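Local coordinates for protein acyl-coenzyme A oxidase 3 (Yarrowia lipolytica, PDB 5YS9) that oxidises acyl-CoA substrates of different chain lengths to trans-2-enoyl-CoA with FAD and molecular oxygen, releasing hydrogen peroxide in peroxisomal fatty acid beta-oxidation, at residues 359-364 with 587-592; 42-47 with 365-370; 527-532 with 541-546. All coordinates share one frame; numbering follows the deposited sequence.

Contact 1: residues 359-364 with 587-592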
loop_
_atom_site.group_PDB
_atom_site.type_symbol
_atom_site.label_atom_id
_atom_site.label_comp_id
_atom_site.label_asym_id
_atom_site.label_seq_id
_atom_site.Cartn_x
_atom_site.Cartn_y
_atom_site.Cartn_z
ATOM N N LEU A 359 16.582 4.629 -0.021
ATOM C CA LEU A 359 17.824 4.009 -0.478
ATOM C C LEU A 359 18.715 3.779 0.732
ATOM O O LEU A 359 19.310 2.748 0.849
ATOM C CB LEU A 359 18.548 4.878 -1.531
ATOM C CG LEU A 359 19.977 4.427 -1.881
ATOM C CD1 LEU A 359 19.935 3.167 -2.727
ATOM C CD2 LEU A 359 20.863 5.504 -2.540
ATOM N N ALA A 360 18.802 4.751 1.614
ATOM C CA ALA A 360 19.552 4.583 2.835
ATOM C C ALA A 360 18.928 3.506 3.709
ATOM O O ALA A 360 19.617 2.684 4.265
ATOM C CB ALA A 360 19.638 5.900 3.570
ATOM N N PHE A 361 17.609 3.502 3.783
ATOM C CA PHE A 361 16.879 2.540 4.576
ATOM C C PHE A 361 17.119 1.126 4.089
ATOM O O PHE A 361 17.240 0.220 4.880
ATOM C CB PHE A 361 15.393 2.855 4.502
ATOM C CG PHE A 361 14.643 2.566 5.756
ATOM C CD1 PHE A 361 14.832 1.392 6.435
ATOM C CD2 PHE A 361 13.733 3.469 6.241
ATOM C CE1 PHE A 361 14.136 1.128 7.578
ATOM C CE2 PHE A 361 13.027 3.211 7.379
ATOM C CZ PHE A 361 13.235 2.045 8.053
ATOM N N THR A 362 17.150 0.928 2.784
ATOM C CA THR A 362 17.374 -0.406 2.255
ATOM C C THR A 362 18.749 -0.966 2.585
ATOM O O THR A 362 18.858 -2.110 2.939
ATOM C CB THR A 362 16.896 -0.612 0.791
ATOM O OG1 THR A 362 17.890 -1.287 0.026
ATOM C CG2 THR A 362 16.521 0.678 0.142
ATOM N N TYR A 363 19.780 -0.140 2.528
ATOM C CA TYR A 363 21.116 -0.561 2.923
ATOM C C TYR A 363 21.110 -0.944 4.387
ATOM O O TYR A 363 21.727 -1.915 4.782
ATOM C CB TYR A 363 22.110 0.579 2.746
ATOM C CG TYR A 363 22.831 0.634 1.426
ATOM C CD1 TYR A 363 22.136 0.779 0.239
ATOM C CD2 TYR A 363 24.211 0.572 1.366
ATOM C CE1 TYR A 363 22.793 0.841 -0.966
ATOM C CE2 TYR A 363 24.869 0.638 0.165
ATOM C CZ TYR A 363 24.156 0.772 -0.995
ATOM O OH TYR A 363 24.813 0.837 -2.188
ATOM N N ALA A 364 20.408 -0.148 5.181
ATOM C CA ALA A 364 20.286 -0.338 6.614
ATOM C C ALA A 364 19.600 -1.643 6.973
ATOM O O ALA A 364 19.967 -2.301 7.932
ATOM C CB ALA A 364 19.551 0.830 7.235
ATOM N N ASN A 587 24.197 8.729 7.829
ATOM C CA ASN A 587 23.763 10.025 8.399
ATOM C C ASN A 587 22.443 10.473 7.882
ATOM O O ASN A 587 21.651 10.985 8.658
ATOM C CB ASN A 587 24.800 11.128 8.172
ATOM C CG ASN A 587 25.996 10.999 9.098
ATOM O OD1 ASN A 587 26.191 9.982 9.779
ATOM N ND2 ASN A 587 26.780 12.045 9.149
ATOM N N LEU A 588 22.195 10.255 6.584
ATOM C CA LEU A 588 20.892 10.598 5.966
ATOM C C LEU A 588 19.817 9.745 6.601
ATOM O O LEU A 588 18.830 10.270 7.106
ATOM C CB LEU A 588 20.912 10.420 4.447
ATOM C CG LEU A 588 19.642 10.790 3.665
ATOM C CD1 LEU A 588 19.051 12.187 4.014
ATOM C CD2 LEU A 588 19.932 10.684 2.180
ATOM N N PHE A 589 20.045 8.431 6.664
ATOM C CA PHE A 589 19.095 7.568 7.339
ATOM C C PHE A 589 18.755 8.130 8.723
ATOM O O PHE A 589 17.579 8.373 9.048
ATOM C CB PHE A 589 19.615 6.126 7.436
ATOM C CG PHE A 589 18.702 5.218 8.187
ATOM C CD1 PHE A 589 17.414 4.963 7.715
ATOM C CD2 PHE A 589 19.090 4.661 9.409
ATOM C CE1 PHE A 589 16.537 4.150 8.447
ATOM C CE2 PHE A 589 18.223 3.833 10.124
ATOM C CZ PHE A 589 16.954 3.570 9.637
ATOM N N THR A 590 19.797 8.382 9.498
ATOM C CA THR A 590 19.651 8.604 10.896
ATOM C C THR A 590 19.025 9.982 11.167
ATOM O O THR A 590 18.132 10.119 12.034
ATOM C CB THR A 590 21.003 8.409 11.622
ATOM O OG1 THR A 590 21.455 7.049 11.489
ATOM C CG2 THR A 590 20.871 8.737 13.094
ATOM N N LEU A 591 19.479 10.992 10.423
ATOM C CA LEU A 591 18.949 12.342 10.581
ATOM C C LEU A 591 17.536 12.485 10.019
ATOM O O LEU A 591 16.724 13.267 10.522
ATOM C CB LEU A 591 19.891 13.314 9.922
ATOM C CG LEU A 591 21.227 13.428 10.695
ATOM C CD1 LEU A 591 22.347 13.905 9.812
ATOM C CD2 LEU A 591 21.063 14.374 11.883
ATOM N N TRP A 592 17.256 11.743 8.949
ATOM C CA TRP A 592 15.931 11.715 8.375
ATOM C C TRP A 592 14.966 11.112 9.428
ATOM O O TRP A 592 13.914 11.703 9.726
ATOM C CB TRP A 592 15.936 10.965 7.013
ATOM C CG TRP A 592 14.589 10.656 6.507
ATOM C CD1 TRP A 592 13.707 11.523 5.947
ATOM C CD2 TRP A 592 13.950 9.391 6.545
ATOM N NE1 TRP A 592 12.564 10.885 5.625
ATOM C CE2 TRP A 592 12.665 9.567 5.978
ATOM C CE3 TRP A 592 14.321 8.126 7.025
ATOM C CZ2 TRP A 592 11.729 8.515 5.860
ATOM C CZ3 TRP A 592 13.378 7.069 6.923
ATOM C CH2 TRP A 592 12.094 7.280 6.338
#
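Phe589 drives the edge of its ring into a face of Phe361, a T-shaped pair with centroids 4.8 Å apart and planes at 69°. One atom does most of the work: Phe589 CE1 sits over the centre of the Phe361 ring, 3.6 Å from Phe361 CD2 and at similar distances from the other ring carbons. The same Phe361 CD2 is also met by the six-membered part of the indole, Trp592 CZ3 at 3.7 Å, so two aromatic side chains, three residues apart, close on Phe361 from the same side of its ring plane, Trp592 obliquely. Behind the ring pair, the backbones meet through small groups. Ala360 CB lies 3.9 Å from Phe589 CB, and a turn further Ala364 CB is poised over one face of the Phe589 ring, 4.4 Å from Phe589 CE2. Phe589 reaches across because its CG is anti to the backbone N (chi1 177°), which carries the ring out past the Ala360 methyl and between Phe361 and Ala364. The segments cross at -106° with axes 8.8 Å apart, all contacts between them apolar. This all-helical interface joins helix 349-385 of the C-alpha1 domain to helix 579-596 of the C-terminal oxidase region. Around it, Arg559 of helix 547-573 touches Phe361 and Trp592, helix 300-330 packs against Leu359 and Thr362, and helices 507-534 and 609-628 flank the far side of 587-592.

Contact 2: residues 42-47 with 365-370; sequences TEFLHG and MKMAAD
Lys366 reaches over to the C-terminal turn of helix 38-46, which closes in a Schellman motif with Gly47 at positive phi, and donates a hydrogen bond to a carbonyl there. Its NZ meets Leu45 O at 2.9 Å, in the carbonyl plane and with a C=O...N angle of 150°. This ties a helix of the oxidase's N-terminal domain to helix 349-385 of the C-alpha1 domain. Turns at the second and fourth lysine torsions (both near +50°) fold the ammonium back so that it also forms a salt bridge with Asp370, one turn on; NZ approaches Asp370 OD1 at 3.0 Å on the syn side. NZ thus has a carboxylate and a helix-end carbonyl as partners, and the partial negative charge of that helix end would probably favour the ammonium. His46 ND1 stands 4.1 Å from the same NZ, their side chains roughly perpendicular. Next to this polar group lies a Met-aromatic contact: Met367 SD is 4.1 Å from the centroid of the Phe44 ring and 42° off its normal, obliquely near Phe44 CZ. The kinked methionine chain brings its methyl back toward the Phe44 and Leu45 carbonyls. Helix 547-573 lines this side, with Ile570 against Phe44 and Phe566 against Met367, while Phe314 of helix 300-330 touches His46 and Lys366. A water bridges the segments, donating to Asp370 OD2 at 3.1 Å and, weakly, to Phe44 O at 3.3 Å.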
loop_
_atom_site.group_PDB
_atom_site.type_symbol
_atom_site.label_atom_id
_atom_site.label_comp_id
_atom_site.label_asym_id
_atom_site.label_seq_id
_atom_site.Cartn_x
_atom_site.Cartn_y
_atom_site.Cartn_z
ATOM N N THR A 42 29.479 -3.356 -3.280
ATOM C CA THR A 42 28.842 -4.645 -3.342
ATOM C C THR A 42 29.416 -5.604 -2.298
ATOM O O THR A 42 28.645 -6.362 -1.677
ATOM C CB THR A 42 28.957 -5.264 -4.747
ATOM O OG1 THR A 42 28.615 -4.274 -5.724
ATOM C CG2 THR A 42 28.039 -6.409 -4.886
ATOM N N GLU A 43 30.738 -5.565 -2.087
ATOM C CA GLU A 43 31.389 -6.342 -0.971
ATOM C C GLU A 43 30.917 -5.943 0.436
ATOM O O GLU A 43 30.672 -6.809 1.291
ATOM C CB GLU A 43 32.925 -6.277 -1.038
ATOM C CG GLU A 43 33.538 -7.329 -1.961
ATOM C CD GLU A 43 34.981 -7.048 -2.306
ATOM O OE1 GLU A 43 35.385 -7.408 -3.443
ATOM O OE2 GLU A 43 35.682 -6.453 -1.447
ATOM N N PHE A 44 30.756 -4.648 0.677
ATOM C CA PHE A 44 30.165 -4.238 1.931
ATOM C C PHE A 44 28.726 -4.775 2.129
ATOM O O PHE A 44 28.399 -5.239 3.194
ATOM C CB PHE A 44 30.193 -2.719 2.076
ATOM C CG PHE A 44 29.526 -2.233 3.335
ATOM C CD1 PHE A 44 30.110 -2.461 4.561
ATOM C CD2 PHE A 44 28.274 -1.625 3.293
ATOM C CE1 PHE A 44 29.487 -2.041 5.718
ATOM C CE2 PHE A 44 27.654 -1.199 4.445
ATOM C CZ PHE A 44 28.264 -1.409 5.664
ATOM N N LEU A 45 27.868 -4.689 1.111
ATOM C CA LEU A 45 26.476 -5.154 1.250
ATOM C C LEU A 45 26.372 -6.626 1.538
ATOM O O LEU A 45 25.522 -7.039 2.321
ATOM C CB LEU A 45 25.650 -4.815 0.017
ATOM C CG LEU A 45 25.326 -3.341 -0.107
ATOM C CD1 LEU A 45 24.881 -2.989 -1.515
ATOM C CD2 LEU A 45 24.267 -2.955 0.905
ATOM N N HIS A 46 27.229 -7.420 0.913
ATOM C CA HIS A 46 27.129 -8.871 1.028
ATOM C C HIS A 46 28.253 -9.501 1.866
ATOM O O HIS A 46 28.418 -10.715 1.825
ATOM C CB HIS A 46 27.109 -9.451 -0.368
ATOM C CG HIS A 46 25.893 -9.078 -1.128
ATOM N ND1 HIS A 46 24.641 -9.548 -0.783
ATOM C CD2 HIS A 46 25.719 -8.263 -2.199
ATOM C CE1 HIS A 46 23.757 -9.083 -1.645
ATOM N NE2 HIS A 46 24.381 -8.283 -2.494
ATOM N N GLY A 47 29.021 -8.687 2.605
ATOM C CA GLY A 47 30.032 -9.187 3.544
ATOM C C GLY A 47 31.223 -9.889 2.932
ATOM O O GLY A 47 31.603 -10.947 3.358
ATOM N N MET A 365 18.580 -1.998 6.216
ATOM C CA MET A 365 17.930 -3.270 6.406
ATOM C C MET A 365 18.964 -4.384 6.290
ATOM O O MET A 365 19.072 -5.213 7.179
ATOM C CB MET A 365 16.819 -3.492 5.410
ATOM C CG MET A 365 15.500 -2.809 5.747
ATOM S SD MET A 365 14.515 -2.687 4.242
ATOM C CE MET A 365 13.028 -2.269 5.044
ATOM N N LYS A 366 19.747 -4.399 5.226
ATOM C CA LYS A 366 20.768 -5.449 5.116
ATOM C C LYS A 366 21.768 -5.478 6.330
ATOM O O LYS A 366 22.065 -6.538 6.861
ATOM C CB LYS A 366 21.495 -5.354 3.754
ATOM C CG LYS A 366 22.325 -6.561 3.337
ATOM C CD LYS A 366 21.533 -7.891 3.370
ATOM C CE LYS A 366 22.285 -9.040 2.674
ATOM N NZ LYS A 366 23.692 -9.114 3.193
ATOM N N MET A 367 22.243 -4.326 6.787
ATOM C CA MET A 367 23.164 -4.289 7.923
ATOM C C MET A 367 22.531 -4.851 9.201
ATOM O O MET A 367 23.211 -5.514 9.979
ATOM C CB MET A 367 23.690 -2.861 8.162
ATOM C CG MET A 367 24.530 -2.284 7.020
ATOM S SD MET A 367 25.758 -3.492 6.513
ATOM C CE MET A 367 25.116 -4.212 4.995
ATOM N N ALA A 368 21.241 -4.633 9.398
ATOM C CA ALA A 368 20.562 -5.216 10.557
ATOM C C ALA A 368 20.375 -6.754 10.456
ATOM O O ALA A 368 20.469 -7.478 11.428
ATOM C CB ALA A 368 19.251 -4.526 10.795
ATOM N N ALA A 369 20.129 -7.260 9.277
ATOM C CA ALA A 369 20.188 -8.691 9.040
ATOM C C ALA A 369 21.560 -9.303 9.308
ATOM O O ALA A 369 21.642 -10.409 9.814
ATOM C CB ALA A 369 19.770 -9.006 7.601
ATOM N N ASP A 370 22.609 -8.618 8.882
ATOM C CA ASP A 370 23.989 -9.091 9.007
ATOM C C ASP A 370 24.409 -9.004 10.454
ATOM O O ASP A 370 24.915 -9.974 10.981
ATOM C CB ASP A 370 24.951 -8.280 8.118
ATOM C CG ASP A 370 24.827 -8.614 6.600
ATOM O OD1 ASP A 370 24.011 -9.473 6.186
ATOM O OD2 ASP A 370 25.564 -8.011 5.791
HETATM O O HOH W 1 28.172 -6.415 6.286
#

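Contact 3: residues 527-532 with 541-546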
loop_
_atom_site.group_PDB
_atom_site.type_symbol
_atom_site.label_atom_id
_atom_site.label_comp_id
_atom_site.label_asym_id
_atom_site.label_seq_id
_atom_site.Cartn_x
_atom_site.Cartn_y
_atom_site.Cartn_z
ATOM N N ASP A 527 7.818 2.645 34.511
ATOM C CA ASP A 527 7.307 3.380 35.704
ATOM C C ASP A 527 5.780 3.292 35.829
ATOM O O ASP A 527 5.270 3.030 36.937
ATOM C CB ASP A 527 7.679 4.885 35.706
ATOM C CG ASP A 527 9.168 5.137 35.921
ATOM O OD1 ASP A 527 9.892 4.231 36.369
ATOM O OD2 ASP A 527 9.635 6.246 35.593
ATOM N N LYS A 528 5.069 3.552 34.722
ATOM C CA LYS A 528 3.593 3.534 34.699
ATOM C C LYS A 528 3.030 2.151 34.987
ATOM O O LYS A 528 1.965 2.014 35.591
ATOM C CB LYS A 528 3.030 4.001 33.343
ATOM C CG LYS A 528 3.098 5.488 33.055
ATOM C CD LYS A 528 2.331 5.839 31.768
ATOM C CE LYS A 528 1.460 7.093 31.868
ATOM N NZ LYS A 528 2.239 8.317 31.535
ATOM N N PHE A 529 3.732 1.132 34.506
ATOM C CA PHE A 529 3.351 -0.257 34.719
ATOM C C PHE A 529 3.421 -0.587 36.200
ATOM O O PHE A 529 2.591 -1.331 36.719
ATOM C CB PHE A 529 4.301 -1.171 33.955
ATOM C CG PHE A 529 4.153 -2.608 34.300
ATOM C CD1 PHE A 529 4.858 -3.154 35.353
ATOM C CD2 PHE A 529 3.298 -3.415 33.580
ATOM C CE1 PHE A 529 4.754 -4.492 35.667
ATOM C CE2 PHE A 529 3.166 -4.764 33.898
ATOM C CZ PHE A 529 3.911 -5.308 34.945
ATOM N N VAL A 530 4.465 -0.064 36.846
ATOM C CA VAL A 530 4.636 -0.158 38.291
ATOM C C VAL A 530 3.535 0.630 39.061
ATOM O O VAL A 530 2.997 0.101 40.027
ATOM C CB VAL A 530 6.087 0.221 38.736
ATOM C CG1 VAL A 530 6.233 0.246 40.250
ATOM C CG2 VAL A 530 7.106 -0.759 38.168
ATOM N N GLU A 531 3.190 1.854 38.651
ATOM C CA GLU A 531 2.090 2.574 39.312
ATOM C C GLU A 531 0.783 1.779 39.157
ATOM O O GLU A 531 -0.038 1.729 40.086
ATOM C CB GLU A 531 1.868 3.988 38.749
ATOM C CG GLU A 531 2.925 5.046 39.063
ATOM C CD GLU A 531 2.758 6.312 38.181
ATOM O OE1 GLU A 531 3.771 6.840 37.646
ATOM O OE2 GLU A 531 1.590 6.766 37.994
ATOM N N LEU A 532 0.590 1.170 37.986
ATOM C CA LEU A 532 -0.686 0.540 37.669
ATOM C C LEU A 532 -0.870 -0.806 38.359
ATOM O O LEU A 532 -2.005 -1.148 38.722
ATOM C CB LEU A 532 -0.885 0.417 36.152
ATOM C CG LEU A 532 -1.300 1.702 35.420
ATOM C CD1 LEU A 532 -1.115 1.465 33.934
ATOM C CD2 LEU A 532 -2.731 2.139 35.715
ATOM N N GLN A 541 -3.509 -6.677 32.755
ATOM C CA GLN A 541 -4.384 -5.507 32.592
ATOM C C GLN A 541 -3.598 -4.209 32.441
ATOM O O GLN A 541 -4.040 -3.250 31.776
ATOM C CB GLN A 541 -5.333 -5.371 33.775
ATOM C CG GLN A 541 -6.408 -6.443 33.866
ATOM C CD GLN A 541 -7.088 -6.488 35.243
ATOM O OE1 GLN A 541 -6.487 -6.122 36.274
ATOM N NE2 GLN A 541 -8.345 -6.946 35.265
ATOM N N ALA A 542 -2.444 -4.179 33.096
ATOM C CA ALA A 542 -1.524 -3.056 33.011
ATOM C C ALA A 542 -0.925 -2.928 31.608
ATOM O O ALA A 542 -0.917 -1.836 31.049
ATOM C CB ALA A 542 -0.426 -3.218 34.056
ATOM N N PHE A 543 -0.429 -4.037 31.047
ATOM C CA PHE A 543 0.077 -4.042 29.672
ATOM C C PHE A 543 -0.993 -3.581 28.642
ATOM O O PHE A 543 -0.683 -2.806 27.716
ATOM C CB PHE A 543 0.611 -5.434 29.308
ATOM C CG PHE A 543 1.867 -5.803 30.022
ATOM C CD1 PHE A 543 2.977 -4.948 30.018
ATOM C CD2 PHE A 543 1.979 -7.034 30.691
ATOM C CE1 PHE A 543 4.155 -5.310 30.678
ATOM C CE2 PHE A 543 3.162 -7.403 31.346
ATOM C CZ PHE A 543 4.244 -6.537 31.334
ATOM N N GLU A 544 -2.246 -4.018 28.837
ATOM C CA GLU A 544 -3.385 -3.593 27.991
ATOM C C GLU A 544 -3.607 -2.068 28.091
ATOM O O GLU A 544 -3.745 -1.381 27.068
ATOM C CB GLU A 544 -4.683 -4.313 28.372
ATOM C CG GLU A 544 -4.632 -5.839 28.377
ATOM C CD GLU A 544 -5.234 -6.458 27.138
ATOM O OE1 GLU A 544 -6.503 -6.508 27.073
ATOM O OE2 GLU A 544 -4.417 -6.876 26.266
ATOM N N GLU A 545 -3.640 -1.549 29.314
ATOM C CA GLU A 545 -3.665 -0.094 29.539
ATOM C C GLU A 545 -2.534 0.657 28.845
ATOM O O GLU A 545 -2.693 1.844 28.583
ATOM C CB GLU A 545 -3.596 0.264 31.048
ATOM C CG GLU A 545 -4.916 0.191 31.803
ATOM C CD GLU A 545 -5.995 1.048 31.171
ATOM O OE1 GLU A 545 -5.665 2.133 30.622
ATOM O OE2 GLU A 545 -7.167 0.616 31.210
ATOM N N LEU A 546 -1.403 -0.020 28.612
ATOM C CA LEU A 546 -0.211 0.566 28.004
ATOM C C LEU A 546 0.087 0.049 26.587
ATOM O O LEU A 546 1.262 -0.094 26.190
ATOM C CB LEU A 546 0.993 0.291 28.913
ATOM C CG LEU A 546 0.896 0.961 30.295
ATOM C CD1 LEU A 546 1.910 0.371 31.266
ATOM C CD2 LEU A 546 1.063 2.464 30.149
#
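Phe529 and Phe543 lay their rings together in an offset stack, centroids 4.6 Å apart and planes tilted by 30°. The overlap is partial: the Phe529 CE2 corner rides over one face of Phe543, off-centre and nearer the ring's perimeter, with Phe543 CZ 3.3 Å away. Beside the stack the methyl of Ala542 is a small bump in the shallow hollow between Phe529 and Leu532, with Ala542 CB 3.8 Å from Phe529 CD2 and 4.2 Å from Leu532 CB. Its smallness lets the backbones close in, the CA atoms of Phe529 and Ala542 being 5.9 Å apart. Leu546 is the larger knob. Its two branches part over helix 527-532: CD1 presses on the backbone at Phe529 CA, at 3.8 Å, while CD2 rests against the Lys528 methylenes, with CB and CD as the nearest. Beyond that contact the lysine turns off to a salt bridge with Asp613 of the second subunit. Leu532 meets Leu546 tip to tip and also turns its CD1 against Glu545 CB, at 4.0 Å. An alanine in place of Phe543 would probably leave the CE2 side of Phe529 without its stacking partner and open a gap toward Arg467 and Ile470 of helix 458-477, which Phe543 also touches. The segments cross at 133° with a short connection between them, an open, splayed helical hairpin in the C-terminal helical part of the oxidase, and the Phe543 side chain lies about 10 Å from a bound FAD.

How the contacts relate
Contacts 1 and 2 are both buried and share helix 349-385, their centres 13 Å apart; they touch where Tyr363 CD2 packs 3.6 Å from Leu45 CD2. Consecutive turns of that one helix thus hold helix 579-596 from the C-terminal part and helix 38-46 from the N-terminal part, joining regions far apart in sequence. Their chemistry diverges: contact 1 is wholly apolar, whereas contact 2 combines a sulfur-aromatic pair with a buried lysine, its carboxylate and a water. Contact 3, its centre about 34 Å from that of contact 1 and about 38 Å from that of contact 2, is local in sequence and only partly buried, with an aromatic centre and charged side chains at its margin that face the second subunit.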